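Local coordinates for protein arginase (Medicago truncatula, PDB 6VSS) that hydrolyses L-arginine to urea and L-ornithine, and agmatine to urea and putrescine, as a manganese-dependent homohexameric enzyme of plant mitochondria, at residues B[67-72]-B[119-124]; B[158-163]-B[309-314]; B[183-188]-B[269-274]. One frame throughout, in Å; residues are numbered along the deposited sequence.

Interaction 1 (B[67-72]-B[119-124]); sequences LGVPLG and VPIEEI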
loop_
_atom_site.group_PDB
_atom_site.type_symbol
_atom_site.label_atom_id
_atom_site.label_comp_id
_atom_site.label_asym_id
_atom_site.label_seq_id
_atom_site.Cartn_x
_atom_site.Cartn_y
_atom_site.Cartn_z
ATOM N N LEU B 67 -27.235 -15.289 -1.849
ATOM C CA LEU B 67 -28.056 -14.099 -1.511
ATOM C C LEU B 67 -27.178 -13.120 -0.744
ATOM O O LEU B 67 -26.706 -13.470 0.360
ATOM C CB LEU B 67 -29.286 -14.580 -0.721
ATOM C CG LEU B 67 -30.288 -13.505 -0.345
ATOM C CD1 LEU B 67 -31.176 -13.171 -1.538
ATOM C CD2 LEU B 67 -31.127 -13.935 0.846
ATOM N N GLY B 68 -26.871 -11.985 -1.372
ATOM C CA GLY B 68 -26.206 -10.825 -0.781
ATOM C C GLY B 68 -27.130 -10.059 0.153
ATOM O O GLY B 68 -28.338 -9.827 -0.190
ATOM N N VAL B 69 -26.578 -9.711 1.324
ATOM C CA VAL B 69 -27.208 -8.764 2.284
ATOM C C VAL B 69 -26.137 -7.735 2.627
ATOM O O VAL B 69 -25.390 -7.912 3.595
ATOM C CB VAL B 69 -27.768 -9.519 3.495
ATOM C CG1 VAL B 69 -28.548 -8.584 4.395
ATOM C CG2 VAL B 69 -28.605 -10.721 3.070
ATOM N N PRO B 70 -26.001 -6.711 1.737
ATOM C CA PRO B 70 -25.006 -5.643 1.865
ATOM C C PRO B 70 -25.399 -4.602 2.931
ATOM O O PRO B 70 -25.813 -3.553 2.604
ATOM C CB PRO B 70 -25.001 -5.040 0.464
ATOM C CG PRO B 70 -26.442 -5.245 -0.006
ATOM C CD PRO B 70 -26.802 -6.614 0.501
ATOM N N LEU B 71 -25.267 -4.999 4.195
ATOM C CA LEU B 71 -25.648 -4.255 5.410
ATOM C C LEU B 71 -24.431 -4.170 6.326
ATOM O O LEU B 71 -23.853 -5.226 6.688
ATOM C CB LEU B 71 -26.787 -5.045 6.030
ATOM C CG LEU B 71 -27.406 -4.451 7.272
ATOM C CD1 LEU B 71 -28.792 -5.037 7.463
ATOM C CD2 LEU B 71 -26.516 -4.686 8.497
ATOM N N GLY B 72 -24.022 -2.938 6.641
ATOM C CA GLY B 72 -22.857 -2.607 7.481
ATOM C C GLY B 72 -23.269 -1.803 8.669
ATOM O O GLY B 72 -22.409 -1.612 9.558
ATOM N N VAL B 119 -30.182 -8.330 -1.679
ATOM C CA VAL B 119 -31.242 -7.489 -1.066
ATOM C C VAL B 119 -30.730 -6.048 -1.056
ATOM O O VAL B 119 -29.721 -5.790 -0.404
ATOM C CB VAL B 119 -31.581 -7.909 0.367
ATOM C CG1 VAL B 119 -32.625 -6.960 0.974
ATOM C CG2 VAL B 119 -32.015 -9.370 0.428
ATOM N N PRO B 120 -31.455 -5.100 -1.700
ATOM C CA PRO B 120 -31.063 -3.685 -1.780
ATOM C C PRO B 120 -31.295 -2.894 -0.486
ATOM O O PRO B 120 -32.244 -2.053 -0.351
ATOM C CB PRO B 120 -31.953 -3.158 -2.914
ATOM C CG PRO B 120 -33.203 -3.997 -2.823
ATOM C CD PRO B 120 -32.723 -5.371 -2.395
ATOM N N ILE B 121 -30.400 -3.163 0.466
ATOM C CA ILE B 121 -30.481 -2.675 1.865
ATOM C C ILE B 121 -30.511 -1.135 1.866
ATOM O O ILE B 121 -31.405 -0.542 2.522
ATOM C CB ILE B 121 -29.294 -3.241 2.672
ATOM C CG1 ILE B 121 -29.348 -4.769 2.756
ATOM C CG2 ILE B 121 -29.250 -2.600 4.054
ATOM C CD1 ILE B 121 -30.604 -5.299 3.453
ATOM N N GLU B 122 -29.543 -0.520 1.185
ATOM C CA GLU B 122 -29.359 0.954 1.151
ATOM C C GLU B 122 -30.671 1.612 0.690
ATOM O O GLU B 122 -31.166 2.516 1.375
ATOM C CB GLU B 122 -28.152 1.312 0.262
ATOM C CG GLU B 122 -28.007 2.808 -0.065
ATOM C CD GLU B 122 -26.746 3.293 -0.820
ATOM O OE1 GLU B 122 -26.158 2.554 -1.654
ATOM O OE2 GLU B 122 -26.360 4.457 -0.618
ATOM N N GLU B 123 -31.218 1.218 -0.445
ATOM C CA GLU B 123 -32.456 1.838 -1.000
ATOM C C GLU B 123 -33.670 1.654 -0.063
ATOM O O GLU B 123 -34.501 2.599 0.081
ATOM C CB GLU B 123 -32.743 1.273 -2.382
ATOM C CG GLU B 123 -31.655 1.593 -3.399
ATOM C CD GLU B 123 -30.549 0.543 -3.542
ATOM O OE1 GLU B 123 -30.436 -0.363 -2.662
ATOM O OE2 GLU B 123 -29.760 0.649 -4.526
ATOM N N ILE B 124 -33.753 0.523 0.607
ATOM C CA ILE B 124 -34.834 0.268 1.591
ATOM C C ILE B 124 -34.632 1.136 2.829
ATOM O O ILE B 124 -35.621 1.786 3.243
ATOM C CB ILE B 124 -34.919 -1.206 1.955
ATOM C CG1 ILE B 124 -35.385 -2.015 0.746
ATOM C CG2 ILE B 124 -35.829 -1.366 3.163
ATOM C CD1 ILE B 124 -35.119 -3.481 0.905
HETATM O O HOH W 1 -26.457 -1.726 0.431
#
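I121 lies over the turn centred on P70, and each branch of its side chain finds a different neighbour. Its CB rests 3.5 Å from O of P70. CG1 comes against the proline ring at a slant, 3.9 Å from CD of P70, and the CD1 methyl beyond it ends against CG1 of V69, 4.0 Å away. The other branch, CG2, is set anti to the backbone N of I121 and meets CB of L71. The ring of P70 also meets the backbone, its CD 3.2 Å from O of V119.

The setting is one margin of the parallel sheet in the arginase α/β fold: strand 63-69 runs beside 113-118, one of the two outermost strands within this chain, and V119 carries the pairing one residue past the end of that edge strand. Its N-H donates to O of G68 over 2.8 Å, at an N-H...O angle of 157°. P70 and P120 are each the centre of an inverse gamma turn, and P120 also occupies the N-cap position, immediately before the helix that I121 begins. A water donates to O of P70 and makes a weak, long hydrogen bond with N of E122, so that it spans the two segments beside the apolar contact. Helix 131-146 covers V69, L71 and V119 through I138, L134 and S141, while E122 reaches outward to form a salt bridge with R89 of a neighbouring subunit.

Interaction 2 (B[158-163]-B[309-314]); sequences GDHSIS and DVVEYN. With MN (manganese (II) ion), chain J.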
loop_
_atom_site.group_PDB
_atom_site.type_symbol
_atom_site.label_atom_id
_atom_site.label_comp_id
_atom_site.label_asym_id
_atom_site.label_seq_id
_atom_site.Cartn_x
_atom_site.Cartn_y
_atom_site.Cartn_z
ATOM N N GLY B 158 -21.682 -8.229 4.220
ATOM C CA GLY B 158 -22.549 -7.882 5.319
ATOM C C GLY B 158 -21.893 -8.174 6.647
ATOM O O GLY B 158 -21.083 -9.101 6.734
ATOM N N ASP B 159 -22.256 -7.422 7.670
ATOM C CA ASP B 159 -21.788 -7.667 9.061
ATOM C C ASP B 159 -22.590 -8.799 9.691
ATOM O O ASP B 159 -23.591 -9.306 9.096
ATOM C CB ASP B 159 -21.789 -6.361 9.820
ATOM C CG ASP B 159 -23.163 -5.939 10.292
ATOM O OD1 ASP B 159 -23.943 -6.845 10.558
ATOM O OD2 ASP B 159 -23.382 -4.676 10.431
ATOM N N HIS B 160 -22.143 -9.255 10.855
ATOM C CA HIS B 160 -22.585 -10.547 11.369
ATOM C C HIS B 160 -24.039 -10.462 11.836
ATOM O O HIS B 160 -24.579 -11.519 12.022
ATOM C CB HIS B 160 -21.590 -11.104 12.402
ATOM C CG HIS B 160 -21.512 -12.586 12.310
ATOM N ND1 HIS B 160 -20.432 -13.324 12.749
ATOM C CD2 HIS B 160 -22.430 -13.480 11.889
ATOM C CE1 HIS B 160 -20.664 -14.604 12.471
ATOM N NE2 HIS B 160 -21.877 -14.724 11.984
ATOM N N SER B 161 -24.644 -9.283 11.970
ATOM C CA SER B 161 -26.035 -9.085 12.485
ATOM C C SER B 161 -27.035 -9.889 11.648
ATOM O O SER B 161 -28.154 -10.286 12.183
ATOM C CB SER B 161 -26.425 -7.629 12.490
ATOM O OG SER B 161 -26.353 -7.075 11.191
ATOM N N ILE B 162 -26.682 -10.110 10.396
ATOM C CA ILE B 162 -27.604 -10.710 9.397
ATOM C C ILE B 162 -27.880 -12.180 9.761
ATOM O O ILE B 162 -28.965 -12.700 9.432
ATOM C CB ILE B 162 -27.042 -10.525 7.971
ATOM C CG1 ILE B 162 -25.779 -11.351 7.755
ATOM C CG2 ILE B 162 -26.810 -9.062 7.634
ATOM C CD1 ILE B 162 -25.406 -11.419 6.351
ATOM N N SER B 163 -27.003 -12.855 10.479
ATOM C CA SER B 163 -27.173 -14.311 10.724
ATOM C C SER B 163 -28.457 -14.521 11.535
ATOM O O SER B 163 -29.122 -15.521 11.320
ATOM C CB SER B 163 -25.989 -14.908 11.407
ATOM O OG SER B 163 -24.819 -14.901 10.596
ATOM N N ASP B 309 -23.554 -18.866 5.795
ATOM C CA ASP B 309 -23.239 -17.457 5.498
ATOM C C ASP B 309 -21.724 -17.262 5.582
ATOM O O ASP B 309 -20.983 -18.087 6.181
ATOM C CB ASP B 309 -24.110 -16.520 6.328
ATOM C CG ASP B 309 -23.837 -16.597 7.799
ATOM O OD1 ASP B 309 -22.638 -16.456 8.163
ATOM O OD2 ASP B 309 -24.829 -16.731 8.577
ATOM N N VAL B 310 -21.265 -16.284 4.850
ATOM C CA VAL B 310 -19.882 -15.772 4.923
ATOM C C VAL B 310 -19.967 -14.264 5.123
ATOM O O VAL B 310 -20.493 -13.626 4.235
ATOM C CB VAL B 310 -19.069 -16.164 3.692
ATOM C CG1 VAL B 310 -17.639 -15.644 3.829
ATOM C CG2 VAL B 310 -19.085 -17.673 3.518
ATOM N N VAL B 311 -19.542 -13.774 6.307
ATOM C CA VAL B 311 -19.761 -12.398 6.808
ATOM C C VAL B 311 -18.449 -11.724 7.178
ATOM O O VAL B 311 -17.475 -12.448 7.342
ATOM C CB VAL B 311 -20.728 -12.412 7.988
ATOM C CG1 VAL B 311 -22.050 -13.021 7.522
ATOM C CG2 VAL B 311 -20.199 -13.145 9.198
ATOM N N GLU B 312 -18.515 -10.385 7.215
ATOM C CA GLU B 312 -17.539 -9.487 7.824
ATOM C C GLU B 312 -16.304 -9.388 6.894
ATOM O O GLU B 312 -15.352 -8.693 7.290
ATOM C CB GLU B 312 -17.148 -9.984 9.229
ATOM C CG GLU B 312 -18.214 -9.815 10.310
ATOM C CD GLU B 312 -18.487 -8.437 10.881
ATOM O OE1 GLU B 312 -19.632 -8.231 11.404
ATOM O OE2 GLU B 312 -17.623 -7.556 10.756
ATOM N N TYR B 313 -16.341 -9.864 5.632
ATOM C CA TYR B 313 -15.345 -9.383 4.639
ATOM C C TYR B 313 -15.585 -7.861 4.482
ATOM O O TYR B 313 -16.722 -7.459 4.227
ATOM C CB TYR B 313 -15.387 -10.081 3.274
ATOM C CG TYR B 313 -14.515 -9.405 2.247
ATOM C CD1 TYR B 313 -13.226 -9.000 2.556
ATOM C CD2 TYR B 313 -14.958 -9.159 0.952
ATOM C CE1 TYR B 313 -12.410 -8.388 1.609
ATOM C CE2 TYR B 313 -14.171 -8.500 0.014
ATOM C CZ TYR B 313 -12.878 -8.144 0.329
ATOM O OH TYR B 313 -12.060 -7.554 -0.620
ATOM N N ASN B 314 -14.521 -7.057 4.635
ATOM C CA ASN B 314 -14.539 -5.577 4.507
ATOM C C ASN B 314 -13.540 -5.207 3.421
ATOM O O ASN B 314 -12.345 -5.046 3.669
ATOM C CB ASN B 314 -14.210 -4.970 5.880
ATOM C CG ASN B 314 -14.358 -3.460 5.891
ATOM O OD1 ASN B 314 -14.327 -2.845 4.826
ATOM N ND2 ASN B 314 -14.528 -2.876 7.082
HETATM MN MN MN J . -19.052 -12.393 14.169
HETATM O O HOH W 2 -17.919 -11.151 15.367
#
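V311 puts its CG2 methyl over the imidazole of H160, 3.4 Å from the ring centroid and only 5° off the ring normal, a CH-pi contact on the face. The same ring binds manganese through ND1 at 2.2 Å, so the methyl backs a metal ligand. CG2 of V311, set between its backbone N and carbonyl carbon, goes to the ring, while CG1 packs against CD1 of I162 at 3.9 Å.

The backbone of H160 is held by E312. The glutamate chain folds back at chi2 (-75°) to bring OE1 within 2.8 Å of N of H160, and the N-H arrives on the anti side of the carboxylate, 25° out of its plane. OE1 is also hydrogen-bonded to H200 ND1, a second polar partner. The backbone of E312 is fixed in turn by its own N-H, which donates to O of G158 over 2.9 Å.

Farther out, S163 OG donates to OD2 of D309 from above the carboxylate plane, at 2.7 Å; Y265 OH bonds to the same oxygen. S267 OG joins H160 NE2 to D309 OD1, which, with the metal bond at ND1, sets the rotation of the imidazole. Within its own loop, D159 OD1 accepts from N of S161, which makes an Asx turn, and also from its OG. Here the loop after strand 151-157 meets the C-terminal end of strand 305-311, in the arginase active site, where H160 is a manganese ligand and E312 is inferred to bind substrate.

Interaction 3 (B[183-188]-B[269-274]); sequences FDAHPD and DVDSLD. With MN (manganese (II) ion), chain I; MN (manganese (II) ion), chain J.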
loop_
_atom_site.group_PDB
_atom_site.type_symbol
_atom_site.label_atom_id
_atom_site.label_comp_id
_atom_site.label_asym_id
_atom_site.label_seq_id
_atom_site.Cartn_x
_atom_site.Cartn_y
_atom_site.Cartn_z
ATOM N N PHE B 183 -17.846 -20.087 12.876
ATOM C CA PHE B 183 -16.428 -19.643 12.899
ATOM C C PHE B 183 -16.388 -18.151 13.193
ATOM O O PHE B 183 -17.007 -17.372 12.494
ATOM C CB PHE B 183 -15.727 -19.956 11.585
ATOM C CG PHE B 183 -15.659 -21.427 11.267
ATOM C CD1 PHE B 183 -16.650 -22.034 10.505
ATOM C CD2 PHE B 183 -14.557 -22.190 11.614
ATOM C CE1 PHE B 183 -16.580 -23.376 10.150
ATOM C CE2 PHE B 183 -14.501 -23.549 11.287
ATOM C CZ PHE B 183 -15.523 -24.131 10.580
ATOM N N ASP B 184 -15.633 -17.773 14.207
ATOM C CA ASP B 184 -15.550 -16.350 14.590
ATOM C C ASP B 184 -14.363 -16.121 15.534
ATOM O O ASP B 184 -14.068 -17.010 16.291
ATOM C CB ASP B 184 -16.881 -15.977 15.217
ATOM C CG ASP B 184 -17.258 -14.530 15.006
ATOM O OD1 ASP B 184 -16.367 -13.646 14.933
ATOM O OD2 ASP B 184 -18.436 -14.342 14.790
ATOM N N ALA B 185 -13.745 -14.945 15.535
ATOM C CA ALA B 185 -12.902 -14.479 16.664
ATOM C C ALA B 185 -13.771 -14.171 17.896
ATOM O O ALA B 185 -13.224 -14.232 19.049
ATOM C CB ALA B 185 -12.078 -13.288 16.261
ATOM N N HIS B 186 -15.062 -13.890 17.701
ATOM C CA HIS B 186 -15.934 -13.202 18.687
ATOM C C HIS B 186 -17.165 -14.051 18.886
ATOM O O HIS B 186 -17.715 -14.562 17.932
ATOM C CB HIS B 186 -16.401 -11.817 18.204
ATOM C CG HIS B 186 -15.304 -10.962 17.673
ATOM N ND1 HIS B 186 -15.033 -10.827 16.291
ATOM C CD2 HIS B 186 -14.383 -10.224 18.344
ATOM C CE1 HIS B 186 -13.941 -10.050 16.193
ATOM N NE2 HIS B 186 -13.537 -9.647 17.426
ATOM N N PRO B 187 -17.590 -14.340 20.128
ATOM C CA PRO B 187 -18.763 -15.197 20.295
ATOM C C PRO B 187 -20.046 -14.614 19.678
ATOM O O PRO B 187 -20.987 -15.365 19.476
ATOM C CB PRO B 187 -18.880 -15.378 21.820
ATOM C CG PRO B 187 -17.474 -15.081 22.362
ATOM C CD PRO B 187 -16.890 -14.053 21.398
ATOM N N ASP B 188 -20.137 -13.296 19.533
ATOM C CA ASP B 188 -21.373 -12.601 19.105
ATOM C C ASP B 188 -22.573 -13.027 19.960
ATOM O O ASP B 188 -23.667 -13.093 19.412
ATOM C CB ASP B 188 -21.663 -12.861 17.638
ATOM C CG ASP B 188 -20.670 -12.217 16.683
ATOM O OD1 ASP B 188 -19.840 -11.410 17.173
ATOM O OD2 ASP B 188 -20.792 -12.489 15.464
ATOM N N ASP B 269 -17.541 -16.236 10.006
ATOM C CA ASP B 269 -17.015 -14.854 10.133
ATOM C C ASP B 269 -15.539 -14.855 9.675
ATOM O O ASP B 269 -14.758 -15.634 10.181
ATOM C CB ASP B 269 -17.309 -14.324 11.529
ATOM C CG ASP B 269 -16.843 -12.894 11.780
ATOM O OD1 ASP B 269 -15.913 -12.471 11.045
ATOM O OD2 ASP B 269 -17.289 -12.302 12.786
ATOM N N VAL B 270 -15.224 -14.102 8.613
ATOM C CA VAL B 270 -13.859 -14.023 8.004
ATOM C C VAL B 270 -12.842 -13.652 9.100
ATOM O O VAL B 270 -11.693 -14.091 8.971
ATOM C CB VAL B 270 -13.812 -13.022 6.836
ATOM C CG1 VAL B 270 -12.397 -12.915 6.235
ATOM C CG2 VAL B 270 -14.805 -13.407 5.752
ATOM N N ASP B 271 -13.252 -12.912 10.143
ATOM C CA ASP B 271 -12.314 -12.516 11.239
ATOM C C ASP B 271 -12.004 -13.701 12.138
ATOM O O ASP B 271 -11.043 -13.505 12.885
ATOM C CB ASP B 271 -12.681 -11.295 12.079
ATOM C CG ASP B 271 -13.840 -11.441 13.036
ATOM O OD1 ASP B 271 -14.253 -12.531 13.367
ATOM O OD2 ASP B 271 -14.355 -10.428 13.372
ATOM N N SER B 272 -12.593 -14.889 11.940
ATOM C CA SER B 272 -12.090 -16.157 12.519
ATOM C C SER B 272 -10.635 -16.393 12.098
ATOM O O SER B 272 -9.842 -16.886 12.908
ATOM C CB SER B 272 -12.935 -17.351 12.182
ATOM O OG SER B 272 -12.977 -17.615 10.788
ATOM N N LEU B 273 -10.277 -15.996 10.896
ATOM C CA LEU B 273 -8.914 -16.240 10.366
ATOM C C LEU B 273 -7.956 -15.207 10.916
ATOM O O LEU B 273 -8.375 -14.052 11.201
ATOM C CB LEU B 273 -8.932 -16.139 8.852
ATOM C CG LEU B 273 -9.680 -17.256 8.139
ATOM C CD1 LEU B 273 -9.995 -16.856 6.704
ATOM C CD2 LEU B 273 -8.859 -18.523 8.169
ATOM N N ASP B 274 -6.703 -15.625 11.081
ATOM C CA ASP B 274 -5.647 -14.701 11.514
ATOM C C ASP B 274 -5.650 -13.518 10.542
ATOM O O ASP B 274 -5.875 -13.637 9.333
ATOM C CB ASP B 274 -4.293 -15.368 11.555
ATOM C CG ASP B 274 -3.318 -14.517 12.344
ATOM O OD1 ASP B 274 -3.346 -14.552 13.581
ATOM O OD2 ASP B 274 -2.530 -13.825 11.702
HETATM MN MN MN I . -16.058 -11.517 14.324
HETATM MN MN MN J . -19.052 -12.393 14.169
HETATM O O HOH W 2 -17.919 -11.151 15.367
#
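The backbones meet where strands 178-183 and 264-269 end: N of D269 donates to O of F183 over 2.8 Å, and the CA atoms of D184 and S272 are the nearest pair, just beyond the strand ends. Around this point the side chains converge on two manganese ions. D269 bridges them with a single oxygen, OD2 touching the chain I ion at 2.1 Å and the chain J ion at 2.2 Å. D184 bridges with both oxygens, OD1 to the chain I ion and OD2 to the chain J ion, its carboxylate turned 63° from that of D269. D271 grips the chain I ion with both oxygens, and H186 adds ND1 at 2.3 Å. D188 binds the chain J ion through OD2, while its OD1 accepts a bond from the water that binds both ions. D184 OD1 and D269 OD2 lie only 2.7 Å apart, as both bind the chain I ion, which probably offsets their repulsion.

Backbone N-H groups steady the ligands. A185 N donates to D271 OD1 from above the carboxylate plane, H186 N to D184 OD1, and D271 N to D269 OD1, the last two closing Asx turns. Outside these segments, H182 bonds to D184 OD2, E285 holds H186 NE2, and H160 completes the chain J site. A water-bridged pair of manganese ions held by aspartates and histidines at the strand ends is the metal centre of the arginase family.

The three contacts come in steps across one parallel sheet. Interaction 1 sits near one edge, where strand 63-69 lies next to edge strand 113-118; interaction 2 lies in the middle, where strands 151-157 and 305-311 end; interaction 3 joins the ends of strands 178-183 and 264-269. Centres of neighbouring contacts are about 11 and 10 Å apart, whereas those of interactions 1 and 3 stand about 22 Å apart, without touching. Along the chain, interaction 1 closes first, and interaction 3 is nested within the loop closed by interaction 2. Probable backbone bonds from D159 N to L71 O and from V270 N to V311 O link them, so that the three form a continuous row from near that edge to the two manganese ions.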